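Local coordinates for protein transmembrane oligosaccharyl transferase (Archaeoglobus fulgidus, PDB 3WAJ) that is an archaeal membrane protein of the STT3/AglB oligosaccharyl transferase family, with a GT-C-type multi-helix transmembrane part joined to a large C-terminal region of mixed helices and sheets, at residues 501-509 against 696-704; 608-619 against 674-684. All coordinates share one frame; numbering follows the deposited sequence.

Contact 1 of 2, residues 501-509 against 696-704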
# COMPACT_ATOMS: atom_id res chain seq x y z
N LYS A 501 -1.48 17.79 1.82
CA LYS A 501 -1.66 18.89 0.88
C LYS A 501 -0.37 19.28 0.15
O LYS A 501 -0.40 19.64 -1.04
CB LYS A 501 -2.30 20.08 1.59
CG LYS A 501 -2.46 21.31 0.70
CD LYS A 501 -3.69 22.14 1.12
CE LYS A 501 -3.75 23.45 0.34
NZ LYS A 501 -2.57 24.28 0.66
N GLN A 502 0.75 19.18 0.86
CA GLN A 502 2.05 19.48 0.25
C GLN A 502 2.32 18.58 -0.95
O GLN A 502 2.66 19.07 -2.04
CB GLN A 502 3.18 19.35 1.28
CG GLN A 502 3.13 20.39 2.38
CD GLN A 502 2.57 19.84 3.66
OE1 GLN A 502 1.70 18.96 3.63
NE2 GLN A 502 3.09 20.31 4.79
N TRP A 503 2.15 17.27 -0.75
CA TRP A 503 2.30 16.28 -1.82
C TRP A 503 1.29 16.46 -2.95
O TRP A 503 1.65 16.46 -4.13
CB TRP A 503 2.12 14.88 -1.27
CG TRP A 503 3.38 14.13 -1.01
CD1 TRP A 503 3.92 13.81 0.22
CD2 TRP A 503 4.26 13.55 -1.99
NE1 TRP A 503 5.07 13.07 0.06
CE2 TRP A 503 5.30 12.89 -1.29
CE3 TRP A 503 4.25 13.51 -3.39
CZ2 TRP A 503 6.33 12.22 -1.94
CZ3 TRP A 503 5.26 12.84 -4.05
CH2 TRP A 503 6.30 12.21 -3.32
N TYR A 504 0.02 16.61 -2.59
CA TYR A 504 -0.99 16.73 -3.63
C TYR A 504 -0.74 17.96 -4.48
O TYR A 504 -0.86 17.90 -5.71
CB TYR A 504 -2.42 16.74 -3.05
CG TYR A 504 -3.49 16.77 -4.11
CD1 TYR A 504 -4.02 15.60 -4.64
CD2 TYR A 504 -3.97 17.99 -4.60
CE1 TYR A 504 -5.00 15.63 -5.63
CE2 TYR A 504 -4.95 18.04 -5.60
CZ TYR A 504 -5.46 16.86 -6.10
OH TYR A 504 -6.43 16.94 -7.07
N ASP A 505 -0.37 19.08 -3.85
CA ASP A 505 -0.10 20.31 -4.61
C ASP A 505 1.16 20.19 -5.45
O ASP A 505 1.21 20.68 -6.58
CB ASP A 505 -0.02 21.54 -3.70
CG ASP A 505 -1.37 21.97 -3.18
OD1 ASP A 505 -2.38 21.45 -3.71
OD2 ASP A 505 -1.43 22.82 -2.26
N ALA A 506 2.18 19.54 -4.90
CA ALA A 506 3.43 19.35 -5.63
C ALA A 506 3.16 18.59 -6.94
O ALA A 506 3.65 18.95 -8.00
CB ALA A 506 4.45 18.61 -4.77
N LEU A 507 2.34 17.55 -6.86
CA LEU A 507 2.04 16.74 -8.04
C LEU A 507 1.13 17.45 -9.05
O LEU A 507 1.37 17.34 -10.25
CB LEU A 507 1.47 15.38 -7.62
CG LEU A 507 2.49 14.69 -6.74
CD1 LEU A 507 1.95 13.41 -6.15
CD2 LEU A 507 3.76 14.44 -7.56
N THR A 508 0.11 18.17 -8.58
CA THR A 508 -0.70 18.96 -9.52
C THR A 508 0.18 20.00 -10.18
O THR A 508 0.04 20.27 -11.37
CB THR A 508 -1.93 19.67 -8.90
OG1 THR A 508 -1.50 20.49 -7.81
CG2 THR A 508 -2.97 18.66 -8.43
N TRP A 509 1.09 20.58 -9.41
CA TRP A 509 2.06 21.51 -9.97
C TRP A 509 2.87 20.84 -11.08
O TRP A 509 3.02 21.39 -12.17
CB TRP A 509 3.01 22.05 -8.90
CG TRP A 509 4.00 23.04 -9.45
CD1 TRP A 509 3.84 24.39 -9.57
CD2 TRP A 509 5.31 22.74 -9.99
NE1 TRP A 509 4.95 24.96 -10.14
CE2 TRP A 509 5.87 23.97 -10.41
CE3 TRP A 509 6.05 21.56 -10.17
CZ2 TRP A 509 7.15 24.06 -10.99
CZ3 TRP A 509 7.32 21.64 -10.74
CH2 TRP A 509 7.86 22.89 -11.14
N ILE A 696 13.44 22.82 -8.59
CA ILE A 696 12.53 23.62 -9.41
C ILE A 696 11.28 24.06 -8.66
O ILE A 696 10.59 24.99 -9.08
CB ILE A 696 12.13 22.91 -10.70
CG1 ILE A 696 11.43 21.59 -10.40
CG2 ILE A 696 13.35 22.68 -11.57
CD1 ILE A 696 11.02 20.82 -11.65
N TYR A 697 11.01 23.37 -7.54
CA TYR A 697 9.81 23.60 -6.73
C TYR A 697 9.95 22.94 -5.35
O TYR A 697 10.49 21.83 -5.25
CB TYR A 697 8.58 23.03 -7.46
CG TYR A 697 7.26 23.07 -6.69
CD1 TYR A 697 6.94 22.10 -5.74
CD2 TYR A 697 6.30 24.05 -6.97
CE1 TYR A 697 5.72 22.13 -5.06
CE2 TYR A 697 5.09 24.08 -6.29
CZ TYR A 697 4.80 23.12 -5.34
OH TYR A 697 3.60 23.15 -4.68
N GLU A 698 9.45 23.58 -4.31
CA GLU A 698 9.21 22.90 -3.03
C GLU A 698 7.85 23.29 -2.46
O GLU A 698 7.32 24.36 -2.77
CB GLU A 698 10.30 23.19 -1.99
CG GLU A 698 10.28 24.61 -1.41
CD GLU A 698 11.28 24.81 -0.25
OE1 GLU A 698 11.73 23.80 0.35
OE2 GLU A 698 11.62 25.97 0.08
N SER A 699 7.27 22.42 -1.65
CA SER A 699 6.00 22.69 -0.99
C SER A 699 6.22 23.50 0.26
O SER A 699 7.35 23.83 0.62
CB SER A 699 5.36 21.39 -0.55
OG SER A 699 6.17 20.74 0.41
N ASP A 700 5.12 23.77 0.94
CA ASP A 700 5.13 24.36 2.26
C ASP A 700 5.86 23.46 3.29
O ASP A 700 6.17 22.29 3.01
CB ASP A 700 3.68 24.58 2.70
CG ASP A 700 3.53 25.76 3.63
OD1 ASP A 700 4.57 26.23 4.16
OD2 ASP A 700 2.38 26.20 3.83
N TYR A 701 6.14 24.02 4.47
CA TYR A 701 6.87 23.33 5.53
C TYR A 701 6.08 22.17 6.12
O TYR A 701 4.85 22.13 5.98
CB TYR A 701 7.20 24.32 6.66
CG TYR A 701 8.23 25.36 6.28
CD1 TYR A 701 9.57 25.04 6.23
CD2 TYR A 701 7.85 26.67 5.98
CE1 TYR A 701 10.52 25.97 5.89
CE2 TYR A 701 8.80 27.63 5.63
CZ TYR A 701 10.14 27.26 5.59
OH TYR A 701 11.10 28.18 5.25
N PRO A 702 6.76 21.23 6.81
CA PRO A 702 6.00 20.34 7.69
C PRO A 702 5.16 21.16 8.67
O PRO A 702 5.60 22.24 9.09
CB PRO A 702 7.08 19.55 8.44
CG PRO A 702 8.43 20.09 7.98
CD PRO A 702 8.17 20.83 6.68
N ALA A 703 3.99 20.66 9.03
CA ALA A 703 3.02 21.38 9.84
C ALA A 703 3.58 22.07 11.10
O ALA A 703 3.30 23.24 11.35
CB ALA A 703 1.85 20.46 10.21
N GLU A 704 4.35 21.33 11.89
CA GLU A 704 4.81 21.82 13.19
C GLU A 704 5.70 23.04 13.04
O GLU A 704 5.66 23.93 13.89
CB GLU A 704 5.50 20.71 13.99
CG GLU A 704 6.86 20.27 13.42
CD GLU A 704 6.78 19.19 12.31
OE1 GLU A 704 5.65 18.72 11.96
OE2 GLU A 704 7.89 18.82 11.82
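The indole of Trp509 and the phenol of Tyr697 lie nearly face to face, with the five-membered ring of the tryptophan 4.2 Å from the tyrosine ring, centroid to centroid, and the planes tilted by 29°. Over the same indole, CB of Tyr697 sits 3.7 Å from the six-membered-ring centroid in a CH-pi contact. In return, CB of Trp509 leans over a face of the phenol. At the indole's edge, near its plane, CD1 of Ile696 touches CH2 of Trp509 at 3.8 Å. The pair joins helix 501-513 to strand 693-698, which borders a five-stranded mixed sheet; helix 501-509 and strand 696-698 run nearly antiparallel, at 160°. Ile696 and Tyr697 form a classic beta bulge, both facing Ile773 of the adjacent strand. With CG anti to the backbone N (chi1 -179°), the indole reaches out from the helix beside the phenol, the two side chains passing alongside in opposing senses. Farther along the phenol, CE1 of Tyr697 comes 3.8 Å from CB of Ala506.

One turn before Ala506, Gln502 lays its CB and CG against Ser699, whose OG is hydrogen-bonded to Val771 N and donates to Asp700 O. The Gln502 chain bends at chi2, carrying its amide past Asp700. There NE2 donates to Tyr701 O at 2.8 Å, the acceptor lying in the amide plane while the donor stands above the carbonyl plane.

Contact 2 of 2, residues 608-619 against 674-684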
# COMPACT_ATOMS: atom_id res chain seq x y z
N VAL A 608 13.18 14.28 -10.15
CA VAL A 608 13.31 13.57 -8.89
C VAL A 608 12.31 14.24 -7.94
O VAL A 608 12.22 15.46 -7.88
CB VAL A 608 14.73 13.74 -8.31
CG1 VAL A 608 14.90 12.91 -7.04
CG2 VAL A 608 15.81 13.39 -9.34
N VAL A 609 11.54 13.43 -7.21
CA VAL A 609 10.68 13.96 -6.15
C VAL A 609 11.09 13.35 -4.81
O VAL A 609 11.09 12.12 -4.64
CB VAL A 609 9.19 13.67 -6.40
CG1 VAL A 609 8.34 14.30 -5.30
CG2 VAL A 609 8.75 14.17 -7.79
N SER A 610 11.43 14.22 -3.85
CA SER A 610 11.94 13.76 -2.57
C SER A 610 11.17 14.41 -1.43
O SER A 610 10.85 15.61 -1.48
CB SER A 610 13.44 14.08 -2.45
OG SER A 610 13.91 13.98 -1.12
N ASP A 611 10.87 13.62 -0.40
CA ASP A 611 10.13 14.18 0.72
C ASP A 611 10.84 14.02 2.06
O ASP A 611 11.89 13.39 2.15
CB ASP A 611 8.66 13.72 0.75
CG ASP A 611 8.46 12.38 1.43
OD1 ASP A 611 9.43 11.59 1.59
OD2 ASP A 611 7.29 12.11 1.77
N ILE A 612 10.27 14.61 3.11
CA ILE A 612 10.99 14.67 4.36
C ILE A 612 11.06 13.29 4.99
O ILE A 612 11.93 13.01 5.82
CB ILE A 612 10.37 15.70 5.31
CG1 ILE A 612 11.32 15.95 6.50
CG2 ILE A 612 8.98 15.23 5.77
CD1 ILE A 612 10.86 17.05 7.42
N GLU A 613 10.16 12.41 4.56
CA GLU A 613 10.12 11.06 5.10
C GLU A 613 11.26 10.22 4.52
O GLU A 613 11.94 9.50 5.25
CB GLU A 613 8.75 10.42 4.83
CG GLU A 613 7.63 11.06 5.65
CD GLU A 613 6.29 10.34 5.53
OE1 GLU A 613 5.40 10.60 6.36
OE2 GLU A 613 6.14 9.53 4.59
N MET A 614 11.43 10.33 3.21
CA MET A 614 12.61 9.81 2.52
C MET A 614 13.91 10.28 3.16
O MET A 614 14.86 9.51 3.31
CB MET A 614 12.55 10.22 1.05
CG MET A 614 11.46 9.47 0.27
SD MET A 614 11.14 10.14 -1.37
CE MET A 614 12.80 10.02 -2.08
N GLU A 615 13.95 11.55 3.55
CA GLU A 615 15.14 12.11 4.17
C GLU A 615 15.36 11.51 5.55
O GLU A 615 16.49 11.22 5.95
CB GLU A 615 15.03 13.64 4.27
CG GLU A 615 16.19 14.33 4.97
CD GLU A 615 15.94 15.83 5.18
OE1 GLU A 615 14.96 16.16 5.86
OE2 GLU A 615 16.72 16.67 4.66
N THR A 616 14.27 11.31 6.29
CA THR A 616 14.35 10.89 7.68
C THR A 616 13.89 9.46 7.93
O THR A 616 14.66 8.52 7.79
CB THR A 616 13.60 11.85 8.59
OG1 THR A 616 12.21 11.81 8.27
CG2 THR A 616 14.13 13.27 8.41
N GLY A 617 12.63 9.29 8.32
CA GLY A 617 12.14 8.00 8.81
C GLY A 617 12.24 6.84 7.84
O GLY A 617 12.54 5.71 8.24
N LYS A 618 11.98 7.10 6.56
CA LYS A 618 12.02 6.04 5.58
C LYS A 618 13.41 5.84 4.99
O LYS A 618 13.58 4.96 4.15
CB LYS A 618 11.01 6.32 4.45
CG LYS A 618 9.56 6.48 4.88
CD LYS A 618 8.66 6.60 3.64
CE LYS A 618 7.18 6.58 4.03
NZ LYS A 618 6.32 7.19 2.95
N TYR A 619 14.39 6.64 5.41
CA TYR A 619 15.71 6.50 4.78
C TYR A 619 16.29 5.10 5.02
O TYR A 619 16.84 4.49 4.10
CB TYR A 619 16.73 7.59 5.18
CG TYR A 619 18.04 7.33 4.46
CD1 TYR A 619 19.03 6.53 5.04
CD2 TYR A 619 18.25 7.78 3.16
CE1 TYR A 619 20.20 6.23 4.36
CE2 TYR A 619 19.42 7.50 2.46
CZ TYR A 619 20.39 6.72 3.08
OH TYR A 619 21.56 6.41 2.43
N TYR A 674 25.84 8.87 5.34
CA TYR A 674 24.55 9.44 4.99
C TYR A 674 24.68 10.77 4.21
O TYR A 674 24.09 10.94 3.13
CB TYR A 674 23.70 9.61 6.26
CG TYR A 674 22.41 10.37 6.08
CD1 TYR A 674 22.36 11.76 6.21
CD2 TYR A 674 21.22 9.70 5.78
CE1 TYR A 674 21.18 12.46 6.05
CE2 TYR A 674 20.03 10.39 5.61
CZ TYR A 674 20.02 11.78 5.75
OH TYR A 674 18.85 12.48 5.59
N TYR A 675 25.51 11.68 4.73
CA TYR A 675 25.65 13.00 4.12
C TYR A 675 26.22 13.00 2.70
O TYR A 675 26.19 14.02 2.01
CB TYR A 675 26.39 13.94 5.05
CG TYR A 675 25.62 14.12 6.34
CD1 TYR A 675 24.62 15.08 6.44
CD2 TYR A 675 25.86 13.30 7.44
CE1 TYR A 675 23.90 15.23 7.60
CE2 TYR A 675 25.15 13.45 8.61
CZ TYR A 675 24.17 14.42 8.69
OH TYR A 675 23.45 14.57 9.86
N SER A 676 26.70 11.84 2.26
CA SER A 676 27.17 11.68 0.88
C SER A 676 26.12 11.08 -0.05
O SER A 676 26.31 11.05 -1.26
CB SER A 676 28.42 10.81 0.86
OG SER A 676 29.50 11.54 1.36
N THR A 677 25.03 10.59 0.50
CA THR A 677 24.01 9.97 -0.34
C THR A 677 23.28 11.03 -1.14
O THR A 677 23.23 12.20 -0.72
CB THR A 677 23.02 9.16 0.49
OG1 THR A 677 22.23 10.06 1.28
CG2 THR A 677 23.77 8.17 1.38
N MET A 678 22.70 10.61 -2.27
CA MET A 678 21.87 11.50 -3.07
C MET A 678 20.68 12.02 -2.27
O MET A 678 20.29 13.18 -2.43
CB MET A 678 21.36 10.78 -4.32
CG MET A 678 22.37 10.68 -5.41
SD MET A 678 22.80 12.29 -6.12
CE MET A 678 21.19 12.75 -6.76
N GLU A 679 20.10 11.18 -1.42
CA GLU A 679 18.95 11.63 -0.66
C GLU A 679 19.34 12.78 0.26
O GLU A 679 18.58 13.74 0.40
CB GLU A 679 18.28 10.50 0.13
CG GLU A 679 17.15 10.99 1.05
CD GLU A 679 16.05 11.72 0.28
OE1 GLU A 679 15.37 12.60 0.86
OE2 GLU A 679 15.86 11.41 -0.91
N ALA A 680 20.55 12.74 0.83
CA ALA A 680 20.96 13.85 1.71
C ALA A 680 21.36 15.08 0.92
O ALA A 680 21.08 16.21 1.33
CB ALA A 680 22.09 13.44 2.66
N LYS A 681 22.03 14.87 -0.21
CA LYS A 681 22.46 15.98 -1.06
C LYS A 681 21.25 16.71 -1.63
O LYS A 681 21.26 17.92 -1.78
CB LYS A 681 23.34 15.46 -2.20
CG LYS A 681 24.73 15.05 -1.76
CD LYS A 681 25.50 14.40 -2.89
CE LYS A 681 26.93 14.06 -2.49
NZ LYS A 681 27.65 13.48 -3.64
N LEU A 682 20.22 15.95 -1.95
CA LEU A 682 19.00 16.51 -2.51
C LEU A 682 18.13 17.18 -1.44
O LEU A 682 17.85 18.37 -1.50
CB LEU A 682 18.21 15.41 -3.25
CG LEU A 682 18.78 15.03 -4.62
CD1 LEU A 682 18.14 13.75 -5.18
CD2 LEU A 682 18.60 16.19 -5.60
N HIS A 683 17.72 16.41 -0.44
CA HIS A 683 16.75 16.95 0.48
C HIS A 683 17.39 17.79 1.57
O HIS A 683 16.82 18.80 1.98
CB HIS A 683 15.84 15.88 1.08
CG HIS A 683 14.49 16.39 1.44
ND1 HIS A 683 13.36 16.08 0.71
CD2 HIS A 683 14.09 17.23 2.42
CE1 HIS A 683 12.32 16.69 1.25
NE2 HIS A 683 12.74 17.40 2.29
N LEU A 684 18.57 17.38 2.05
CA LEU A 684 19.18 18.08 3.18
C LEU A 684 19.99 19.28 2.70
O LEU A 684 19.84 20.38 3.23
CB LEU A 684 20.02 17.15 4.05
CG LEU A 684 20.41 17.70 5.43
CD1 LEU A 684 20.11 16.69 6.52
CD2 LEU A 684 21.88 18.11 5.49
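Glu679, reaching out of helix 678-684, packs its CB against the edge of the Tyr619 ring, 4.0 Å from CE2 of that tyrosine. The chain leaves the backbone with CG anti to N and then bends at chi2 (58°), which turns the carboxylate back across Met614. CG lies 3.5 Å from Met614 O, and at the tip OE2 meets the Met614 methyl, CE, at 3.6 Å. Ser610 OG makes weak, unsettled hydrogen bonds to both carboxylate oxygens, OE1 being nearer at 2.8 Å. This hydroxyl also lies 2.8 Å from His683 ND1, in a hydrogen bond for which either could be the donor. A buried carboxylate, hydroxyl and imidazole are thus drawn together, with competing acceptors for the one hydroxyl proton. Glu615 extends its side chain across the His683 ring at about a right angle, OE2 lying at the ring's edge and against CA and CB of Leu684. The same Tyr619 ring receives the edge of Tyr674 over one face in a T-shaped pair, planes at 79°. Tyr674 OH donates to Glu615 O at 2.7 Å, a carbonyl at the end of helix 612-615. That helix begins in a capping box: Asp611 OD1 accepts a nearly straight hydrogen bond of 2.9 Å from Met614 N. Thr677 caps helix 678-684 in turn, its OG1 accepting from Ala680 N. Helix 678-684 runs at 81° to strand 608-611, with Val608 CG1 against Leu682 CD1. Strand 605-611 lies between strands 546-548 and 771-776 in the mixed sheet, Phe588 of helix 584-588 touches Val608, Met614 and Glu679, and Tyr747 of helix 740-755 packs on Leu684.

How the contacts relate
Both contacts bind elements to one mixed sheet. Contact 1 joins a helix to one of its edge strands, 693-698, whereas contact 2 packs a helix across the inner strand 605-611. Contact 2 is wholly buried and largely polar at its heart; contact 1 is partly exposed and relies on stacked aromatics plus a single side-chain-to-backbone bond. Helix 678-684 and strand 693-698 follow each other in the chain, so successive elements serve the two interfaces. The two contacts also touch: Trp503 NE1 probably donates at 3.0 Å to OD2 of Asp611, the residue that caps helix 612-615, while Trp503 packs on Val609 and Pro702 reaches Ile612.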